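Beta-ketothiolase BktB (Ralstonia eutropha, PDB 4NZS) catalyses the condensation of acetyl-CoA with propionyl-CoA or a second acetyl-CoA to form beta-ketoacyl-CoA, supplying precursors for polyhydroxyalkanoate synthesis. Local coordinates at residues Val16-Gly21 / Gly36-Arg41; Ser97-Ile102 / Ala380-Cys385; Ala261-Met266 / Leu363-Ala368. All coordinates share one frame; numbering follows the deposited sequence.

Interaction 1 (Val16-Gly21 / Gly36-Arg41); sequences VRTAIG and GALVVR
Val-39 meets the chain at Thr-18 with one methyl branch: its CG1 rests 3.6 Å from Thr-18 N and 3.9 Å from Thr-18 CG2, the two side chains meeting at a slant. Beside it, Leu-38 reaches over with CD2 to the same threonine methyl, 3.8 Å from Thr-18 CG2. Val-16 meets the root of Val-39, its CG1 lying 4.1 Å from Val-39 CB, and the two valines run antiparallel. These contacts seat helix 32-47 on strand 10-22, an inner strand of the mixed sheet, in its N-terminal part, and Val-39 also touches Ala-262 of the adjacent strand 257-267 of this thiolase fold. Threonine suits its place because its two branches diverge. With Thr-18 OG1 between the backbone N and carbonyl carbon (chi1 68°), the methyl faces the helix. The hydroxyl, Thr-18 OG1, donates to Ala-19 O at 2.8 Å, from above that carbonyl's plane, and also bonds to Ala-260 N. Arg-17 directs its CB away from the helix, and its long chain carries the charge to a salt bridge with Asp-222; Arg-17 NH1 also uses an in-plane lone pair of Thr-18 O at 3.0 Å.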
loop_
_atom_site.group_PDB
_atom_site.type_symbol
_atom_site.label_atom_id
_atom_site.label_comp_id
_atom_site.label_asym_id
_atom_site.label_seq_id
_atom_site.Cartn_x
_atom_site.Cartn_y
_atom_site.Cartn_z
ATOM N N VAL A 16 -16.246 12.816 -31.905
ATOM C CA VAL A 16 -17.155 12.717 -30.760
ATOM C C VAL A 16 -16.404 12.648 -29.401
ATOM O O VAL A 16 -15.192 12.317 -29.364
ATOM C CB VAL A 16 -18.089 11.479 -31.001
ATOM C CG1 VAL A 16 -18.052 10.452 -29.861
ATOM C CG2 VAL A 16 -19.516 11.909 -31.288
ATOM N N ARG A 17 -17.126 12.921 -28.301
ATOM C CA ARG A 17 -16.515 12.919 -26.979
ATOM C C ARG A 17 -17.473 12.698 -25.800
ATOM O O ARG A 17 -18.594 13.044 -25.874
ATOM C CB ARG A 17 -15.827 14.258 -26.767
ATOM C CG ARG A 17 -16.745 15.460 -26.679
ATOM C CD ARG A 17 -15.900 16.627 -26.159
ATOM N NE ARG A 17 -16.580 17.895 -25.953
ATOM C CZ ARG A 17 -17.189 18.256 -24.833
ATOM N NH1 ARG A 17 -17.288 17.430 -23.811
ATOM N NH2 ARG A 17 -17.755 19.441 -24.749
ATOM N N THR A 18 -17.014 12.107 -24.710
ATOM C CA THR A 18 -17.738 12.252 -23.443
ATOM C C THR A 18 -17.747 13.715 -23.128
ATOM O O THR A 18 -16.988 14.475 -23.719
ATOM C CB THR A 18 -17.073 11.516 -22.249
ATOM O OG1 THR A 18 -15.830 12.133 -21.896
ATOM C CG2 THR A 18 -16.840 10.021 -22.624
ATOM N N ALA A 19 -18.655 14.082 -22.245
ATOM C CA ALA A 19 -18.585 15.333 -21.495
ATOM C C ALA A 19 -17.441 15.226 -20.513
ATOM O O ALA A 19 -17.006 14.116 -20.225
ATOM C CB ALA A 19 -19.893 15.531 -20.722
ATOM N N ILE A 20 -17.033 16.336 -19.899
ATOM C CA ILE A 20 -15.859 16.346 -19.047
ATOM C C ILE A 20 -16.254 16.335 -17.595
ATOM O O ILE A 20 -17.077 17.170 -17.186
ATOM C CB ILE A 20 -15.006 17.581 -19.301
ATOM C CG1 ILE A 20 -14.582 17.595 -20.765
ATOM C CG2 ILE A 20 -13.789 17.572 -18.378
ATOM C CD1 ILE A 20 -14.141 18.951 -21.318
ATOM N N GLY A 21 -15.633 15.428 -16.822
ATOM C CA GLY A 21 -15.826 15.345 -15.394
ATOM C C GLY A 21 -14.846 16.179 -14.557
ATOM O O GLY A 21 -13.700 16.434 -14.981
ATOM N N GLY A 36 -13.171 5.344 -23.190
ATOM C CA GLY A 36 -12.646 5.222 -24.542
ATOM C C GLY A 36 -13.421 4.265 -25.409
ATOM O O GLY A 36 -13.656 4.553 -26.574
ATOM N N ALA A 37 -13.841 3.123 -24.864
ATOM C CA ALA A 37 -14.537 2.154 -25.691
ATOM C C ALA A 37 -15.771 2.842 -26.246
ATOM O O ALA A 37 -16.085 2.728 -27.434
ATOM C CB ALA A 37 -14.924 0.935 -24.861
ATOM N N LEU A 38 -16.438 3.577 -25.365
ATOM C CA LEU A 38 -17.719 4.248 -25.673
ATOM C C LEU A 38 -17.544 5.140 -26.870
ATOM O O LEU A 38 -18.076 4.849 -27.926
ATOM C CB LEU A 38 -18.236 5.056 -24.443
ATOM C CG LEU A 38 -19.414 6.046 -24.564
ATOM C CD1 LEU A 38 -20.757 5.427 -24.223
ATOM C CD2 LEU A 38 -19.237 7.259 -23.661
ATOM N N VAL A 39 -16.740 6.194 -26.729
ATOM C CA VAL A 39 -16.543 7.144 -27.834
ATOM C C VAL A 39 -16.027 6.472 -29.085
ATOM O O VAL A 39 -16.123 7.008 -30.173
ATOM C CB VAL A 39 -15.555 8.293 -27.503
ATOM C CG1 VAL A 39 -16.026 9.070 -26.278
ATOM C CG2 VAL A 39 -14.140 7.752 -27.330
ATOM N N VAL A 40 -15.434 5.318 -28.963
ATOM C CA VAL A 40 -15.073 4.637 -30.184
ATOM C C VAL A 40 -16.365 4.181 -30.782
ATOM O O VAL A 40 -16.640 4.495 -31.936
ATOM C CB VAL A 40 -14.168 3.464 -29.958
ATOM C CG1 VAL A 40 -13.996 2.674 -31.257
ATOM C CG2 VAL A 40 -12.829 3.951 -29.439
ATOM N N ARG A 41 -17.178 3.471 -30.003
ATOM C CA ARG A 41 -18.411 2.945 -30.556
ATOM C C ARG A 41 -19.287 4.046 -31.096
ATOM O O ARG A 41 -19.826 3.947 -32.219
ATOM C CB ARG A 41 -19.193 2.156 -29.550
ATOM C CG ARG A 41 -20.183 1.231 -30.230
ATOM C CD ARG A 41 -20.255 -0.097 -29.532
ATOM N NE ARG A 41 -20.954 0.044 -28.256
ATOM C CZ ARG A 41 -22.293 0.153 -28.131
ATOM N NH1 ARG A 41 -23.103 0.157 -29.201
ATOM N NH2 ARG A 41 -22.848 0.256 -26.927
#

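Interaction 2 (Ser97-Ile102 / Ala380-Cys385); sequences SGLQAI and ALVTMC
Ser-97, in the first turn of helix 97-110, brings its backbone N to 4.3 Å from Met-384 CE, a loose contact at the edge of the interface. Its CB bond points away from the strand, where a small hydroxyl is useful: OG hydrogen-bonds to the backbone at Arg-93 N and Leu-94 O, tying the helix start to the preceding loop. Leu-99 carries most of the contact. Its CB lies 3.3 Å from Met-384 CE, shorter than carbon atoms normally pack and therefore doubtful in detail. The leucine and methionine pass alongside in opposite directions, so that Leu-99 CD2 lies near the sulfur, 4.2 Å from Met-384 SD. An unbranched methionine suits this position because it can fold onto the helix: a bend about CB-CG (chi2 -106°) brings the methyl end over the start of helix 97-110, with Met-384 CE 3.8 Å from Leu-99 N. The fork of the leucine reaches further along the strand, Leu-99 CD2 coming 3.9 Å from Val-382 O and CD1 meeting Val-382 CG2 at 4.4 Å. The N-to-C directions of the two short segments make an angle of 133°, and the contact brings a helix of the N-terminal half against a strand of the C-terminal half. Between side chains, Met-384 lies about 5 Å from Cys-95, the probable acyl-thioester nucleophile, and about 6 Å from His-355, which with the adjoining Cys-385 is a predicted proton acceptor: the setting of a thiolase active site, with the nucleophilic cysteine just ahead of a buried helix.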
loop_
_atom_site.group_PDB
_atom_site.type_symbol
_atom_site.label_atom_id
_atom_site.label_comp_id
_atom_site.label_asym_id
_atom_site.label_seq_id
_atom_site.Cartn_x
_atom_site.Cartn_y
_atom_site.Cartn_z
ATOM N N SER A 97 -1.065 14.646 -26.059
ATOM C CA SER A 97 -1.225 13.266 -26.460
ATOM C C SER A 97 -2.453 13.049 -27.349
ATOM O O SER A 97 -2.390 12.319 -28.317
ATOM C CB SER A 97 -1.298 12.369 -25.221
ATOM O OG SER A 97 -0.098 12.379 -24.493
ATOM N N GLY A 98 -3.557 13.697 -27.027
ATOM C CA GLY A 98 -4.773 13.509 -27.784
ATOM C C GLY A 98 -4.719 13.923 -29.237
ATOM O O GLY A 98 -5.217 13.224 -30.087
ATOM N N LEU A 99 -4.104 15.057 -29.514
ATOM C CA LEU A 99 -3.901 15.487 -30.879
ATOM C C LEU A 99 -2.896 14.570 -31.530
ATOM O O LEU A 99 -3.043 14.076 -32.640
ATOM C CB LEU A 99 -3.346 16.900 -30.873
ATOM C CG LEU A 99 -3.318 17.730 -32.137
ATOM C CD1 LEU A 99 -4.512 17.412 -33.025
ATOM C CD2 LEU A 99 -3.345 19.181 -31.717
ATOM N N GLN A 100 -1.834 14.358 -30.810
ATOM C CA GLN A 100 -0.796 13.536 -31.307
ATOM C C GLN A 100 -1.336 12.187 -31.772
ATOM O O GLN A 100 -0.828 11.571 -32.730
ATOM C CB GLN A 100 0.205 13.374 -30.180
ATOM C CG GLN A 100 1.263 12.353 -30.455
ATOM C CD GLN A 100 1.985 12.711 -31.691
ATOM O OE1 GLN A 100 2.840 13.586 -31.668
ATOM N NE2 GLN A 100 1.640 12.043 -32.792
ATOM N N ALA A 101 -2.334 11.696 -31.053
ATOM C CA ALA A 101 -2.981 10.440 -31.457
ATOM C C ALA A 101 -3.723 10.681 -32.734
ATOM O O ALA A 101 -3.665 9.889 -33.648
ATOM C CB ALA A 101 -3.914 9.911 -30.384
ATOM N N ILE A 102 -4.430 11.787 -32.802
ATOM C CA ILE A 102 -4.992 12.163 -34.073
ATOM C C ILE A 102 -3.910 12.121 -35.165
ATOM O O ILE A 102 -4.044 11.368 -36.141
ATOM C CB ILE A 102 -5.680 13.526 -33.969
ATOM C CG1 ILE A 102 -7.180 13.311 -33.814
ATOM C CG2 ILE A 102 -5.434 14.369 -35.197
ATOM C CD1 ILE A 102 -7.529 12.591 -32.558
ATOM N N ALA A 380 -9.159 26.028 -39.808
ATOM C CA ALA A 380 -9.251 25.688 -38.361
ATOM C C ALA A 380 -7.923 25.265 -37.684
ATOM O O ALA A 380 -7.176 24.454 -38.228
ATOM C CB ALA A 380 -10.278 24.590 -38.170
ATOM N N LEU A 381 -7.666 25.808 -36.487
ATOM C CA LEU A 381 -6.424 25.572 -35.734
ATOM C C LEU A 381 -6.611 25.072 -34.295
ATOM O O LEU A 381 -7.098 25.793 -33.419
ATOM C CB LEU A 381 -5.581 26.842 -35.658
ATOM C CG LEU A 381 -4.407 26.816 -34.645
ATOM C CD1 LEU A 381 -3.268 25.942 -35.120
ATOM C CD2 LEU A 381 -3.872 28.206 -34.374
ATOM N N VAL A 382 -6.123 23.862 -34.055
ATOM C CA VAL A 382 -5.999 23.326 -32.724
ATOM C C VAL A 382 -4.518 23.207 -32.422
ATOM O O VAL A 382 -3.718 22.764 -33.247
ATOM C CB VAL A 382 -6.699 21.938 -32.532
ATOM C CG1 VAL A 382 -8.132 22.107 -32.037
ATOM C CG2 VAL A 382 -6.710 21.117 -33.810
ATOM N N THR A 383 -4.170 23.610 -31.213
ATOM C CA THR A 383 -2.838 23.416 -30.700
ATOM C C THR A 383 -2.891 23.379 -29.175
ATOM O O THR A 383 -3.894 23.736 -28.548
ATOM C CB THR A 383 -1.965 24.575 -31.164
ATOM O OG1 THR A 383 -0.617 24.374 -30.727
ATOM C CG2 THR A 383 -2.512 25.877 -30.587
ATOM N N MET A 384 -1.804 22.943 -28.567
ATOM C CA MET A 384 -1.639 23.094 -27.124
ATOM C C MET A 384 -0.173 22.949 -26.755
ATOM O O MET A 384 0.631 22.405 -27.560
ATOM C CB MET A 384 -2.463 22.054 -26.335
ATOM C CG MET A 384 -2.050 20.601 -26.572
ATOM S SD MET A 384 -3.297 19.836 -27.601
ATOM C CE MET A 384 -2.724 18.202 -27.871
ATOM N N CYS A 385 0.154 23.428 -25.543
ATOM C CA CYS A 385 1.490 23.289 -24.969
ATOM C C CYS A 385 1.544 21.951 -24.319
ATOM O O CYS A 385 0.515 21.464 -23.854
ATOM C CB CYS A 385 1.746 24.340 -23.904
ATOM S SG CYS A 385 0.410 24.378 -22.708
#

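Interaction 3 (Ala261-Met266 / Leu363-Ala368); sequences AAVVMM and LITVKA
Ala-261 sets its methyl directly against the backbone of Leu-363, where strand 257-267 packs against helix 357-375. This is a layer contact of the alpha-beta-alpha-beta-alpha thiolase fold, joining a strand of the N-terminal half to a C-terminal-half helix of the central helical layer, with the short segments inclined at 57°. One part of the packing is against the helix main chain: Ala-261 CB is 3.7 Å from Leu-363 CA and equally near Leu-363 N. The single methyl of alanine fits this close approach, where the two CA atoms are 5.1 Å apart. Leu-363 sets its CB bond away from the strand, and its side chain packs on Arg-17 of strand 10-22.

Branched side chains fill the wider part of the interface. Val-263 CG1 meets Val-366 CG2 at 4.0 Å, the two residues lying alongside and running antiparallel. Val-366 holds CG1 anti to the backbone N (chi1 166°), which turns CG2 to the strand. The compact, beta-branched valine therefore covers both a neighbouring methyl and the strand backbone.

Two polar atoms in this buried contact have partners outside the two segments. Thr-365 hydrogen-bonds its OG1 to Gly-361 O, one turn earlier in the helix, while its CG2 touches Val-263 CG1 at 4.3 Å. The carbonyl of Ala-262 probably accepts a hydrogen bond from Val-16 N in the adjacent strand, while Val-366 CG2 lies 3.6 Å from Ala-262 O.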
loop_
_atom_site.group_PDB
_atom_site.type_symbol
_atom_site.label_atom_id
_atom_site.label_comp_id
_atom_site.label_asym_id
_atom_site.label_seq_id
_atom_site.Cartn_x
_atom_site.Cartn_y
_atom_site.Cartn_z
ATOM N N ALA A 261 -12.348 11.007 -26.108
ATOM C CA ALA A 261 -12.727 11.620 -27.375
ATOM C C ALA A 261 -12.229 10.814 -28.529
ATOM O O ALA A 261 -11.078 10.374 -28.465
ATOM C CB ALA A 261 -12.123 12.988 -27.492
ATOM N N ALA A 262 -13.040 10.676 -29.595
ATOM C CA ALA A 262 -12.558 10.019 -30.829
ATOM C C ALA A 262 -12.976 10.704 -32.126
ATOM O O ALA A 262 -14.019 11.358 -32.221
ATOM C CB ALA A 262 -12.981 8.558 -30.867
ATOM N N VAL A 263 -12.128 10.552 -33.130
ATOM C CA VAL A 263 -12.512 10.921 -34.467
ATOM C C VAL A 263 -12.375 9.690 -35.317
ATOM O O VAL A 263 -11.404 8.923 -35.144
ATOM C CB VAL A 263 -11.655 12.042 -35.059
ATOM C CG1 VAL A 263 -11.538 13.173 -34.062
ATOM C CG2 VAL A 263 -10.293 11.526 -35.500
ATOM N N VAL A 264 -13.342 9.497 -36.219
ATOM C CA VAL A 264 -13.124 8.544 -37.292
ATOM C C VAL A 264 -12.553 9.292 -38.450
ATOM O O VAL A 264 -13.034 10.347 -38.783
ATOM C CB VAL A 264 -14.397 7.837 -37.750
ATOM C CG1 VAL A 264 -14.078 6.986 -38.977
ATOM C CG2 VAL A 264 -14.975 6.965 -36.624
ATOM N N MET A 265 -11.519 8.746 -39.052
ATOM C CA MET A 265 -10.944 9.364 -40.223
ATOM C C MET A 265 -10.892 8.429 -41.390
ATOM O O MET A 265 -11.094 7.211 -41.275
ATOM C CB MET A 265 -9.537 9.805 -39.946
ATOM C CG MET A 265 -9.413 11.130 -39.251
ATOM S SD MET A 265 -7.786 11.000 -38.514
ATOM C CE MET A 265 -7.579 12.666 -37.906
ATOM N N MET A 266 -10.605 9.040 -42.524
ATOM C CA MET A 266 -10.661 8.375 -43.789
ATOM C C MET A 266 -9.772 9.040 -44.779
ATOM O O MET A 266 -9.635 10.269 -44.786
ATOM C CB MET A 266 -12.084 8.421 -44.341
ATOM C CG MET A 266 -12.711 7.058 -44.333
ATOM S SD MET A 266 -14.439 6.993 -44.810
ATOM C CE MET A 266 -14.763 5.310 -44.266
ATOM N N LEU A 363 -10.072 16.084 -27.661
ATOM C CA LEU A 363 -11.339 16.565 -27.258
ATOM C C LEU A 363 -11.638 17.883 -27.944
ATOM O O LEU A 363 -12.710 18.091 -28.573
ATOM C CB LEU A 363 -11.264 16.763 -25.771
ATOM C CG LEU A 363 -12.554 17.163 -25.185
ATOM C CD1 LEU A 363 -12.865 16.202 -24.061
ATOM C CD2 LEU A 363 -12.529 18.619 -24.756
ATOM N N ILE A 364 -10.701 18.792 -27.799
ATOM C CA ILE A 364 -10.822 20.069 -28.443
ATOM C C ILE A 364 -10.842 19.907 -29.968
ATOM O O ILE A 364 -11.435 20.720 -30.669
ATOM C CB ILE A 364 -9.685 21.058 -28.032
ATOM C CG1 ILE A 364 -8.319 20.574 -28.511
ATOM C CG2 ILE A 364 -9.712 21.314 -26.521
ATOM C CD1 ILE A 364 -7.175 21.427 -28.001
ATOM N N THR A 365 -10.208 18.864 -30.497
ATOM C CA THR A 365 -10.326 18.636 -31.918
ATOM C C THR A 365 -11.821 18.483 -32.226
ATOM O O THR A 365 -12.405 19.300 -32.928
ATOM C CB THR A 365 -9.465 17.467 -32.367
ATOM O OG1 THR A 365 -8.099 17.864 -32.284
ATOM C CG2 THR A 365 -9.735 17.103 -33.787
ATOM N N VAL A 366 -12.458 17.514 -31.604
ATOM C CA VAL A 366 -13.899 17.316 -31.735
ATOM C C VAL A 366 -14.679 18.610 -31.475
ATOM O O VAL A 366 -15.682 18.938 -32.176
ATOM C CB VAL A 366 -14.354 16.213 -30.782
ATOM C CG1 VAL A 366 -15.867 16.198 -30.638
ATOM C CG2 VAL A 366 -13.812 14.870 -31.287
ATOM N N LYS A 367 -14.225 19.395 -30.517
ATOM C CA LYS A 367 -14.875 20.694 -30.387
ATOM C C LYS A 367 -14.785 21.526 -31.651
ATOM O O LYS A 367 -15.744 22.146 -32.050
ATOM C CB LYS A 367 -14.252 21.515 -29.303
ATOM C CG LYS A 367 -14.651 21.076 -27.954
ATOM C CD LYS A 367 -13.718 21.800 -27.023
ATOM C CE LYS A 367 -14.157 23.200 -26.778
ATOM N NZ LYS A 367 -13.485 23.707 -25.570
ATOM N N ALA A 368 -13.618 21.546 -32.260
ATOM C CA ALA A 368 -13.270 22.654 -33.161
ATOM C C ALA A 368 -13.939 22.462 -34.488
ATOM O O ALA A 368 -14.737 23.297 -34.895
ATOM C CB ALA A 368 -11.762 22.762 -33.315
#

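From the N terminus, interaction 1 closes first, a short loop of 14 residues that lays helix 32-47 on strand 10-22. Interaction 2 then opens at residues 97-102 and closes only at 380-385, near the C terminus. Nested inside that long loop, interaction 3 runs from 261-266 to 363-368. Interactions 2 and 3 both join the N-terminal half to the C-terminal half and touch through Leu-99 and Thr-365, so helices 97-110 and 357-375 lie side by side in the central helical layer, between the beta layers of the two halves. Interaction 1 adjoins interaction 3 through neighbouring strands 10-22 and 257-267, whereas interactions 1 and 2 do not touch, their nearest atoms lying about 8 Å apart.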